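Local atomic coordinates of EH1AB1 (Metagenome, PDB entry 6I8F), a protein that probably hydrolyses carboxylic esters as a member of the alpha/beta-hydrolase fold, recovered from the metagenome of Lake Arreo. Residues E275-A278 with Y279-L283. Residues are numbered along the deposited sequence; the frame is centred on the assembly and turned at random.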
ATOM      1  N   GLU A 275       0.755  17.507  -3.445  1.00 21.58           N
ATOM      2  CA  GLU A 275       1.106  17.782  -2.059  1.00 21.76           C
ATOM      3  C   GLU A 275       0.823  16.540  -1.189  1.00 21.59           C
ATOM      4  O   GLU A 275       1.446  16.360  -0.136  1.00 21.02           O
ATOM      5  CB  GLU A 275       0.409  19.060  -1.596  1.00 23.06           C
ATOM      6  CG  GLU A 275      -1.067  18.912  -1.278  1.00 24.25           C
ATOM      7  CD  GLU A 275      -1.804  20.247  -1.271  1.00 25.34           C
ATOM      8  OE1 GLU A 275      -1.716  20.961  -2.287  1.00 26.90           O
ATOM      9  OE2 GLU A 275      -2.449  20.572  -0.256  1.00 25.09           O
ATOM     10  N   GLY A 276      -0.107  15.679  -1.626  1.00 20.71           N
ATOM     11  CA  GLY A 276      -0.313  14.389  -0.964  1.00 19.83           C
ATOM     12  C   GLY A 276       0.913  13.506  -1.116  1.00 19.39           C
ATOM     13  O   GLY A 276       1.457  12.966  -0.136  1.00 18.26           O
ATOM     14  N   ARG A 277       1.379  13.394  -2.359  1.00 18.78           N
ATOM     15  CA  ARG A 277       2.545  12.588  -2.662  1.00 20.38           C
ATOM     16  C   ARG A 277       3.771  13.162  -1.939  1.00 20.36           C
ATOM     17  O   ARG A 277       4.555  12.417  -1.328  1.00 19.98           O
ATOM     18  CB  ARG A 277       2.784  12.515  -4.171  1.00 22.08           C
ATOM     19  CG  ARG A 277       3.850  11.499  -4.544  1.00 23.52           C
ATOM     20  CD  ARG A 277       4.016  11.381  -6.041  1.00 25.15           C
ATOM     21  NE  ARG A 277       5.032  10.386  -6.337  1.00 24.84           N
ATOM     22  CZ  ARG A 277       5.599  10.219  -7.518  1.00 26.22           C
ATOM     23  NH1 ARG A 277       5.200  10.952  -8.551  1.00 25.93           N
ATOM     24  NH2 ARG A 277       6.583   9.342  -7.644  1.00 24.98           N
ATOM     25  N   ALA A 278       3.916  14.491  -1.990  1.00 20.04           N
ATOM     26  CA  ALA A 278       4.999  15.186  -1.286  1.00 20.07           C
ATOM     27  C   ALA A 278       5.031  14.782   0.190  1.00 18.93           C
ATOM     28  O   ALA A 278       6.104  14.568   0.748  1.00 19.20           O
ATOM     29  CB  ALA A 278       4.846  16.682  -1.439  1.00 20.98           C
ATOM     30  N   TYR A 279       3.854  14.698   0.824  1.00 18.90           N
ATOM     31  CA  TYR A 279       3.751  14.327   2.252  1.00 17.84           C
ATOM     32  C   TYR A 279       4.292  12.902   2.482  1.00 17.85           C
ATOM     33  O   TYR A 279       5.076  12.648   3.426  1.00 17.05           O
ATOM     34  CB  TYR A 279       2.314  14.503   2.750  1.00 18.43           C
ATOM     35  CG  TYR A 279       2.232  14.682   4.245  1.00 17.80           C
ATOM     36  CD1 TYR A 279       2.469  15.916   4.828  1.00 18.11           C
ATOM     37  CD2 TYR A 279       1.973  13.611   5.079  1.00 17.71           C
ATOM     38  CE1 TYR A 279       2.415  16.090   6.202  1.00 18.05           C
ATOM     39  CE2 TYR A 279       1.927  13.758   6.457  1.00 17.60           C
ATOM     40  CZ  TYR A 279       2.139  15.007   7.021  1.00 18.52           C
ATOM     41  OH  TYR A 279       2.107  15.160   8.376  1.00 16.98           O
ATOM     42  N   ALA A 280       3.904  11.972   1.612  1.00 17.82           N
ATOM     43  CA  ALA A 280       4.401  10.589   1.664  1.00 18.93           C
ATOM     44  C   ALA A 280       5.922  10.565   1.470  1.00 19.15           C
ATOM     45  O   ALA A 280       6.630   9.840   2.158  1.00 18.55           O
ATOM     46  CB  ALA A 280       3.701   9.747   0.623  1.00 18.85           C
ATOM     47  N   ASP A 281       6.415  11.369   0.521  1.00 20.68           N
ATOM     48  CA  ASP A 281       7.852  11.492   0.255  1.00 21.76           C
ATOM     49  C   ASP A 281       8.607  11.924   1.523  1.00 21.16           C
ATOM     50  O   ASP A 281       9.645  11.348   1.836  1.00 21.31           O
ATOM     51  CB  ASP A 281       8.134  12.465  -0.894  1.00 23.26           C
ATOM     52  CG  ASP A 281       7.755  11.922  -2.260  1.00 25.67           C
ATOM     53  OD1 ASP A 281       7.530  10.688  -2.376  1.00 26.82           O
ATOM     54  OD2 ASP A 281       7.651  12.741  -3.190  1.00 27.53           O
ATOM     55  N   ARG A 282       8.084  12.922   2.247  1.00 21.48           N
ATOM     56  CA  ARG A 282       8.728  13.419   3.469  1.00 22.64           C
ATOM     57  C   ARG A 282       8.703  12.331   4.545  1.00 21.65           C
ATOM     58  O   ARG A 282       9.710  12.144   5.279  1.00 19.26           O
ATOM     59  CB  ARG A 282       8.068  14.696   4.000  1.00 25.97           C
ATOM     60  CG  ARG A 282       8.115  15.898   3.060  1.00 29.63           C
ATOM     61  CD  ARG A 282       9.234  16.909   3.249  1.00 33.97           C
ATOM     62  NE  ARG A 282       9.805  17.006   4.587  1.00 37.81           N
ATOM     63  CZ  ARG A 282       9.764  18.076   5.386  1.00 40.61           C
ATOM     64  NH1 ARG A 282       8.974  19.105   5.123  1.00 44.82           N
ATOM     65  NH2 ARG A 282      10.521  18.107   6.468  1.00 41.95           N
ATOM     66  N   LEU A 283       7.571  11.614   4.644  1.00 19.39           N
ATOM     67  CA  LEU A 283       7.470  10.514   5.599  1.00 19.32           C
ATOM     68  C   LEU A 283       8.524   9.447   5.255  1.00 19.56           C
ATOM     69  O   LEU A 283       9.251   9.006   6.126  1.00 19.50           O
ATOM     70  CB  LEU A 283       6.052   9.935   5.602  1.00 19.28           C
ATOM     71  CG  LEU A 283       4.978  10.809   6.243  1.00 19.34           C
ATOM     72  CD1 LEU A 283       3.588  10.312   5.881  1.00 19.08           C
ATOM     73  CD2 LEU A 283       5.160  10.882   7.752  1.00 18.56           C
TER
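The carbonyl O of Arg277 accepts a hydrogen bond from the amide N of Asp281 at 2.8 Å (N-H...O angle 162°), the shortest of four successive i to i+4 backbone hydrogen bonds that run through this part of helix 273-285. The others link Tyr279 N to Glu275 O, Ala280 N to Gly276 O and Arg282 N to Ala278 O. With its CG beside the backbone N (chi1 -72°), Asp281 folds its carboxylate back along the helix, so that its CG lies 3.4 Å from Arg277 O and its OD2 comes 4.2 Å from CG of Arg277. CG of Arg282 lies 3.3 Å from Ala278 O, the same oxygen that accepts Arg282 N. Tyr279, whose CG lies anti to the backbone N (chi1 -157°), sends its ring away from the preceding turn, while its CB stays 3.4 Å from Gly276 O. The long, nearly fully extended Arg277 reaches across to the second subunit, where NH2 forms salt bridges with Glu285 and Asp281, while the short Asp281 keeps its charge near its own helix, where Arg277 of the second subunit meets OD1 in the reciprocal salt bridge. Were Asp281 exchanged for an alanine, Arg277 of the second subunit would be likely to lose one of its carboxylate mates. At the other polar ends, Glu275 forms a salt bridge with Arg215, near the probable Ser-His-Asp triad, and Tyr279 OH is hydrogen-bonded to Gln186, Arg282 NH2 to the carbonyl of Ala253. Within the beta-alpha-beta unit, the helix connects strands 262-267 and 290-296: compact Ala280 packs on Val264 and Tyr292, and branched, apolar Leu283 on Ala262 and Thr290.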